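Local coordinates for protein galectin-1 (Bufo arenarum, PDB 1A78) that binds beta-galactosides, probably recognises a wide range of complex carbohydrates, and may regulate cell apoptosis and differentiation, at residues N41-F46 / K113-I118; I98-F101 / D105-S108. All blocks are in the same frame, centred on the assembly; numbering follows the deposited sequence.

Both contacts belong to one galectin beta sandwich. Contact 1 joins strand 41-49, in the six-stranded sheet that carries the sugar site, to the loop before strand 118-124 of the same sheet. Contact 2 is a hairpin of strands 96-101 and 106-110 at one side of the five-stranded sheet. Along the chain contact 2 falls inside the loop that contact 1 closes. Their centres are about 16 Å apart, yet they meet across the core. Phe46 CZ packs on Phe101 CE1 at 3.5 Å, and Phe46 also touches Ile99 and Phe107. Strand 41-49 therefore offers His45 to the galactoside and Phe46 to the opposing sheet.

Contact 1 of 2, residues N41-F46 / K113-I118; sequences NFLLHF and KVLPSI. With YIO (1-thio-beta-D-galactopyranose), chain C.
The imidazole of His45 is the flat group that meets the bound 1-thio-beta-D-galactopyranose. The sugar O4 approaches it obliquely and accepts a weak hydrogen bond from NE2 at 2.9 Å, bent to 123° at the hydrogen. Trp69 packs edge-to-face with the same ring, and Asn34 OD1 is hydrogen-bonded to ND1. Together they probably limit the rotation of the imidazole. This is the galactoside site of the galectin beta sandwich, where Asn62, Arg49 and Glu72 also bind this sugar unit.

Two residues earlier the strand turns a corner. Leu43 and Leu44 both face Leu35 in a classic beta bulge. At this bulge the Leu43 side chain points toward segment 113-118, while His45 serves the sugar. Leu43 is buried and meets Leu115 tip to tip, with the two CD1 atoms 3.8 Å apart. Its other methyl, CD2, rests on Ile118 CD1 at 3.9 Å. The side-chain packing is apolar, and Leu43 CD1 also lies 3.9 Å from Lys113 CB. The Leu43 chi1 of -140° is far from staggered, so the exact placing of its methyls is doubtful. The same doubt applies to the tight 3.0 Å approach of Leu43 CD1 to Lys113 O.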
ATOM      1  N   ASN A  41     -17.597  -5.492  -1.136  1.00 25.64           N
ATOM      2  CA  ASN A  41     -17.821  -5.987   0.217  1.00 25.17           C
ATOM      3  C   ASN A  41     -16.886  -5.268   1.138  1.00 25.73           C
ATOM      4  O   ASN A  41     -15.693  -5.508   1.083  1.00 27.11           O
ATOM      5  CB  ASN A  41     -17.542  -7.492   0.323  1.00 26.44           C
ATOM      6  CG  ASN A  41     -18.423  -8.330  -0.606  1.00 28.66           C
ATOM      7  OD1 ASN A  41     -19.537  -8.733  -0.249  1.00 29.12           O
ATOM      8  ND2 ASN A  41     -17.915  -8.609  -1.797  1.00 27.68           N
ATOM      9  N   PHE A  42     -17.427  -4.344   1.931  1.00 24.43           N
ATOM     10  CA  PHE A  42     -16.656  -3.562   2.892  1.00 22.46           C
ATOM     11  C   PHE A  42     -17.080  -3.938   4.294  1.00 22.52           C
ATOM     12  O   PHE A  42     -18.253  -4.099   4.567  1.00 21.96           O
ATOM     13  CB  PHE A  42     -16.907  -2.067   2.721  1.00 22.14           C
ATOM     14  CG  PHE A  42     -16.481  -1.517   1.386  1.00 23.82           C
ATOM     15  CD1 PHE A  42     -15.447  -2.122   0.648  1.00 23.02           C
ATOM     16  CD2 PHE A  42     -17.072  -0.361   0.883  1.00 23.77           C
ATOM     17  CE1 PHE A  42     -15.011  -1.579  -0.560  1.00 19.69           C
ATOM     18  CE2 PHE A  42     -16.640   0.196  -0.334  1.00 23.59           C
ATOM     19  CZ  PHE A  42     -15.608  -0.415  -1.051  1.00 21.92           C
ATOM     20  N   LEU A  43     -16.109  -4.196   5.157  1.00 24.93           N
ATOM     21  CA  LEU A  43     -16.394  -4.492   6.552  1.00 24.62           C
ATOM     22  C   LEU A  43     -16.612  -3.091   7.121  1.00 22.51           C
ATOM     23  O   LEU A  43     -17.504  -2.886   7.923  1.00 25.28           O
ATOM     24  CB  LEU A  43     -15.187  -5.157   7.214  1.00 27.58           C
ATOM     25  CG  LEU A  43     -15.435  -6.309   8.186  1.00 31.15           C
ATOM     26  CD1 LEU A  43     -16.231  -7.443   7.514  1.00 31.40           C
ATOM     27  CD2 LEU A  43     -14.083  -6.828   8.684  1.00 32.01           C
ATOM     28  N   LEU A  44     -15.863  -2.120   6.599  1.00 19.80           N
ATOM     29  CA  LEU A  44     -15.963  -0.738   7.004  1.00 20.31           C
ATOM     30  C   LEU A  44     -15.746   0.234   5.860  1.00 20.93           C
ATOM     31  O   LEU A  44     -14.729   0.153   5.183  1.00 21.12           O
ATOM     32  CB  LEU A  44     -14.913  -0.384   8.086  1.00 20.74           C
ATOM     33  CG  LEU A  44     -14.779   1.130   8.458  1.00 22.17           C
ATOM     34  CD1 LEU A  44     -16.105   1.687   9.031  1.00 20.48           C
ATOM     35  CD2 LEU A  44     -13.690   1.369   9.475  1.00 21.23           C
ATOM     36  N   HIS A  45     -16.724   1.113   5.631  1.00 21.51           N
ATOM     37  CA  HIS A  45     -16.631   2.212   4.663  1.00 22.38           C
ATOM     38  C   HIS A  45     -16.669   3.454   5.577  1.00 24.04           C
ATOM     39  O   HIS A  45     -17.694   3.741   6.220  1.00 23.91           O
ATOM     40  CB  HIS A  45     -17.809   2.248   3.678  1.00 22.27           C
ATOM     41  CG  HIS A  45     -17.931   3.542   2.912  1.00 24.73           C
ATOM     42  ND1 HIS A  45     -17.205   3.814   1.769  1.00 24.60           N
ATOM     43  CD2 HIS A  45     -18.716   4.630   3.115  1.00 25.16           C
ATOM     44  CE1 HIS A  45     -17.530   5.009   1.302  1.00 23.04           C
ATOM     45  NE2 HIS A  45     -18.445   5.526   2.099  1.00 25.62           N
ATOM     46  N   PHE A  46     -15.520   4.117   5.678  1.00 24.37           N
ATOM     47  CA  PHE A  46     -15.313   5.302   6.499  1.00 23.93           C
ATOM     48  C   PHE A  46     -15.372   6.523   5.583  1.00 25.59           C
ATOM     49  O   PHE A  46     -14.412   6.821   4.887  1.00 28.41           O
ATOM     50  CB  PHE A  46     -13.941   5.167   7.159  1.00 22.42           C
ATOM     51  CG  PHE A  46     -13.518   6.357   7.933  1.00 20.67           C
ATOM     52  CD1 PHE A  46     -12.846   7.398   7.310  1.00 21.49           C
ATOM     53  CD2 PHE A  46     -13.805   6.448   9.282  1.00 22.02           C
ATOM     54  CE1 PHE A  46     -12.477   8.515   8.017  1.00 24.50           C
ATOM     55  CE2 PHE A  46     -13.436   7.567  10.010  1.00 21.88           C
ATOM     56  CZ  PHE A  46     -12.774   8.604   9.380  1.00 22.90           C
ATOM     57  N   LYS A 113     -19.322  -8.945  10.137  1.00 34.77           N
ATOM     58  CA  LYS A 113     -18.878 -10.211   9.568  1.00 37.14           C
ATOM     59  C   LYS A 113     -17.435 -10.425   9.968  1.00 36.87           C
ATOM     60  O   LYS A 113     -16.569  -9.636   9.599  1.00 36.24           O
ATOM     61  CB  LYS A 113     -18.973 -10.182   8.043  1.00 39.53           C
ATOM     62  CG  LYS A 113     -18.490 -11.453   7.388  1.00 41.12           C
ATOM     63  CD  LYS A 113     -18.800 -11.453   5.923  1.00 42.69           C
ATOM     64  CE  LYS A 113     -18.282 -12.732   5.308  1.00 46.09           C
ATOM     65  NZ  LYS A 113     -18.866 -13.953   5.933  1.00 47.75           N
ATOM     66  N   VAL A 114     -17.173 -11.460  10.755  1.00 38.92           N
ATOM     67  CA  VAL A 114     -15.799 -11.705  11.165  1.00 39.24           C
ATOM     68  C   VAL A 114     -15.057 -12.531  10.123  1.00 37.89           C
ATOM     69  O   VAL A 114     -15.509 -13.597   9.696  1.00 37.85           O
ATOM     70  CB  VAL A 114     -15.657 -12.336  12.561  1.00 39.49           C
ATOM     71  CG1 VAL A 114     -14.565 -11.588  13.326  1.00 39.44           C
ATOM     72  CG2 VAL A 114     -16.953 -12.270  13.324  1.00 39.83           C
ATOM     73  N   LEU A 115     -13.966 -11.947   9.652  1.00 36.12           N
ATOM     74  CA  LEU A 115     -13.104 -12.528   8.649  1.00 33.31           C
ATOM     75  C   LEU A 115     -11.844 -12.953   9.376  1.00 33.63           C
ATOM     76  O   LEU A 115     -11.448 -12.309  10.352  1.00 32.57           O
ATOM     77  CB  LEU A 115     -12.734 -11.444   7.625  1.00 32.87           C
ATOM     78  CG  LEU A 115     -13.917 -10.795   6.901  1.00 33.91           C
ATOM     79  CD1 LEU A 115     -13.473  -9.580   6.094  1.00 33.54           C
ATOM     80  CD2 LEU A 115     -14.592 -11.839   6.028  1.00 31.85           C
ATOM     81  N   PRO A 116     -11.235 -14.081   8.956  1.00 32.71           N
ATOM     82  CA  PRO A 116      -9.998 -14.569   9.582  1.00 31.53           C
ATOM     83  C   PRO A 116      -8.902 -13.476   9.476  1.00 30.30           C
ATOM     84  O   PRO A 116      -7.987 -13.427  10.294  1.00 32.40           O
ATOM     85  CB  PRO A 116      -9.662 -15.795   8.743  1.00 30.93           C
ATOM     86  CG  PRO A 116     -11.009 -16.294   8.325  1.00 32.47           C
ATOM     87  CD  PRO A 116     -11.749 -15.047   7.964  1.00 30.43           C
ATOM     88  N   SER A 117      -8.995 -12.637   8.445  1.00 27.99           N
ATOM     89  CA  SER A 117      -8.085 -11.526   8.230  1.00 26.61           C
ATOM     90  C   SER A 117      -8.756 -10.629   7.207  1.00 26.39           C
ATOM     91  O   SER A 117      -9.633 -11.082   6.483  1.00 28.42           O
ATOM     92  CB  SER A 117      -6.728 -11.988   7.701  1.00 25.57           C
ATOM     93  OG  SER A 117      -6.730 -12.183   6.301  1.00 26.52           O
ATOM     94  N   ILE A 118      -8.328  -9.372   7.130  1.00 27.09           N
ATOM     95  CA  ILE A 118      -8.867  -8.387   6.191  1.00 26.87           C
ATOM     96  C   ILE A 118      -7.921  -8.217   4.980  1.00 26.84           C
ATOM     97  O   ILE A 118      -6.879  -7.561   5.068  1.00 26.29           O
ATOM     98  CB  ILE A 118      -9.089  -7.023   6.895  1.00 26.45           C
ATOM     99  CG1 ILE A 118     -10.100  -7.191   8.019  1.00 25.58           C
ATOM    100  CG2 ILE A 118      -9.575  -5.983   5.898  1.00 22.04           C
ATOM    101  CD1 ILE A 118     -10.288  -5.939   8.821  1.00 28.43           C
TER
HETATM  102  C1  YIO C   1     -24.264   6.555   0.139  1.00 27.85           C
HETATM  103  C2  YIO C   1     -22.998   6.933  -0.588  1.00 28.48           C
HETATM  104  C3  YIO C   1     -21.992   5.802  -0.504  1.00 27.92           C
HETATM  105  C4  YIO C   1     -21.692   5.552   0.948  1.00 27.65           C
HETATM  106  C5  YIO C   1     -22.993   5.232   1.685  1.00 27.68           C
HETATM  107  C6  YIO C   1     -22.793   5.087   3.171  1.00 26.44           C
HETATM  108  O2  YIO C   1     -23.294   7.204  -1.939  1.00 31.07           O
HETATM  109  O3  YIO C   1     -20.802   6.184  -1.166  1.00 28.70           O
HETATM  110  O4  YIO C   1     -21.068   6.700   1.499  1.00 27.01           O
HETATM  111  O5  YIO C   1     -23.975   6.269   1.505  1.00 30.24           O
HETATM  112  O6  YIO C   1     -23.900   4.404   3.737  1.00 27.27           O
HETATM  113  S1  YIO C   1     -25.230   8.087   0.205  1.00 27.70           S

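Contact 2 of 2, residues I98-F101 / D105-S108; sequences IIKF and DQFS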
ATOM      1  N   ILE A  98     -11.681  -0.306  15.799  1.00 29.52           N
ATOM      2  CA  ILE A  98     -11.491   0.949  16.499  1.00 26.85           C
ATOM      3  C   ILE A  98     -10.812   1.932  15.552  1.00 28.23           C
ATOM      4  O   ILE A  98      -9.805   1.589  14.933  1.00 28.22           O
ATOM      5  CB  ILE A  98     -10.659   0.719  17.777  1.00 26.13           C
ATOM      6  CG1 ILE A  98     -11.466  -0.162  18.734  1.00 27.72           C
ATOM      7  CG2 ILE A  98     -10.264   2.048  18.425  1.00 25.35           C
ATOM      8  CD1 ILE A  98     -10.639  -1.107  19.616  1.00 31.05           C
ATOM      9  N   ILE A  99     -11.404   3.120  15.393  1.00 27.51           N
ATOM     10  CA  ILE A  99     -10.864   4.164  14.527  1.00 29.15           C
ATOM     11  C   ILE A  99     -10.294   5.287  15.415  1.00 32.13           C
ATOM     12  O   ILE A  99     -10.991   5.782  16.302  1.00 30.80           O
ATOM     13  CB  ILE A  99     -11.961   4.760  13.592  1.00 29.38           C
ATOM     14  CG1 ILE A  99     -12.631   3.664  12.742  1.00 29.93           C
ATOM     15  CG2 ILE A  99     -11.344   5.803  12.661  1.00 29.66           C
ATOM     16  CD1 ILE A  99     -13.837   2.998  13.354  1.00 29.75           C
ATOM     17  N   LYS A 100      -9.040   5.687  15.181  1.00 34.00           N
ATOM     18  CA  LYS A 100      -8.409   6.727  15.980  1.00 37.36           C
ATOM     19  C   LYS A 100      -7.850   7.800  15.076  1.00 39.09           C
ATOM     20  O   LYS A 100      -7.315   7.511  14.003  1.00 37.78           O
ATOM     21  CB  LYS A 100      -7.310   6.154  16.876  1.00 40.74           C
ATOM     22  CG  LYS A 100      -7.393   4.645  17.078  1.00 48.81           C
ATOM     23  CD  LYS A 100      -6.764   4.187  18.394  1.00 54.98           C
ATOM     24  CE  LYS A 100      -6.708   2.643  18.496  1.00 59.75           C
ATOM     25  NZ  LYS A 100      -6.138   2.126  19.808  1.00 61.99           N
ATOM     26  N   PHE A 101      -7.999   9.045  15.510  1.00 41.55           N
ATOM     27  CA  PHE A 101      -7.561  10.208  14.755  1.00 44.55           C
ATOM     28  C   PHE A 101      -6.313  10.764  15.398  1.00 47.04           C
ATOM     29  O   PHE A 101      -6.104  10.596  16.602  1.00 46.56           O
ATOM     30  CB  PHE A 101      -8.681  11.267  14.745  1.00 45.47           C
ATOM     31  CG  PHE A 101      -9.985  10.765  14.166  1.00 45.65           C
ATOM     32  CD1 PHE A 101     -10.053  10.327  12.843  1.00 46.17           C
ATOM     33  CD2 PHE A 101     -11.112  10.633  14.968  1.00 46.34           C
ATOM     34  CE1 PHE A 101     -11.210   9.759  12.341  1.00 45.02           C
ATOM     35  CE2 PHE A 101     -12.277  10.067  14.477  1.00 44.50           C
ATOM     36  CZ  PHE A 101     -12.325   9.626  13.162  1.00 47.08           C
ATOM     37  N   ASP A 105      -8.818  11.621  19.202  1.00 51.10           N
ATOM     38  CA  ASP A 105     -10.196  11.147  19.096  1.00 49.89           C
ATOM     39  C   ASP A 105     -10.268   9.706  18.652  1.00 47.82           C
ATOM     40  O   ASP A 105      -9.446   9.253  17.857  1.00 47.31           O
ATOM     41  CB  ASP A 105     -10.973  11.983  18.097  1.00 53.82           C
ATOM     42  CG  ASP A 105     -11.351  13.323  18.643  1.00 57.04           C
ATOM     43  OD1 ASP A 105     -12.072  13.346  19.672  1.00 57.44           O
ATOM     44  OD2 ASP A 105     -10.919  14.338  18.041  1.00 58.68           O
ATOM     45  N   GLN A 106     -11.337   9.034  19.053  1.00 45.30           N
ATOM     46  CA  GLN A 106     -11.510   7.636  18.724  1.00 42.16           C
ATOM     47  C   GLN A 106     -12.968   7.171  18.868  1.00 40.27           C
ATOM     48  O   GLN A 106     -13.734   7.729  19.649  1.00 39.91           O
ATOM     49  CB  GLN A 106     -10.596   6.841  19.664  1.00 43.22           C
ATOM     50  CG  GLN A 106     -10.763   5.343  19.681  1.00 45.12           C
ATOM     51  CD  GLN A 106      -9.981   4.701  20.815  1.00 46.62           C
ATOM     52  OE1 GLN A 106      -8.747   4.781  20.860  1.00 45.95           O
ATOM     53  NE2 GLN A 106     -10.697   4.066  21.744  1.00 44.59           N
ATOM     54  N   PHE A 107     -13.368   6.195  18.056  1.00 36.54           N
ATOM     55  CA  PHE A 107     -14.704   5.606  18.150  1.00 32.34           C
ATOM     56  C   PHE A 107     -14.651   4.234  17.504  1.00 30.31           C
ATOM     57  O   PHE A 107     -13.665   3.892  16.873  1.00 30.86           O
ATOM     58  CB  PHE A 107     -15.775   6.508  17.526  1.00 30.61           C
ATOM     59  CG  PHE A 107     -15.697   6.636  16.038  1.00 29.54           C
ATOM     60  CD1 PHE A 107     -16.361   5.726  15.210  1.00 28.82           C
ATOM     61  CD2 PHE A 107     -15.019   7.702  15.459  1.00 29.08           C
ATOM     62  CE1 PHE A 107     -16.348   5.888  13.836  1.00 28.45           C
ATOM     63  CE2 PHE A 107     -15.000   7.871  14.078  1.00 28.95           C
ATOM     64  CZ  PHE A 107     -15.662   6.970  13.267  1.00 27.01           C
ATOM     65  N   SER A 108     -15.657   3.410  17.702  1.00 29.76           N
ATOM     66  CA  SER A 108     -15.601   2.106  17.083  1.00 29.95           C
ATOM     67  C   SER A 108     -16.806   1.880  16.176  1.00 30.48           C
ATOM     68  O   SER A 108     -17.746   2.686  16.191  1.00 31.36           O
ATOM     69  CB  SER A 108     -15.492   1.017  18.150  1.00 30.38           C
ATOM     70  OG  SER A 108     -16.720   0.813  18.813  1.00 32.92           O
TER
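Phe101 and Phe107 touch along their edges, with no stacking of one ring on the other. Their planes are turned by 41° and their centroids are 5.7 Å apart. The nearest atoms are Phe101 CZ and Phe107 CE2, at 3.3 Å. Phe107 holds CG between its backbone N and carbonyl carbon (chi1 69°), which lays one ring face over Ile99 CB. The Phe101 ring takes Asp105 CB at its edge, in plane, 3.4 Å from CD2.

This is an antiparallel beta hairpin, with strand 106-110 outermost in its sheet within the chain. Ile99 and Phe107 form a hydrogen-bonded pair, with Ile99 N to Phe107 O at 2.8 Å and Phe107 N to Ile99 O at 3.0 Å. Phe101 N adds a bond to Asp105 O, also 2.8 Å.

Ile98, Lys100, Gln106 and Ser108 lie on the other face. Lys100 and Gln106 run side by side, and Ile98 CG2 packs on Gln106 CG at 3.6 Å. Lys100 NZ makes its salt bridge with Glu91 of the adjacent strand. The hairpin is therefore two-sided: Ile99, Phe101 and Phe107 pack against Phe46 of the opposing sheet, while the opposite face is mixed, with Ile98 beside the polar Lys100, Gln106 and Ser108.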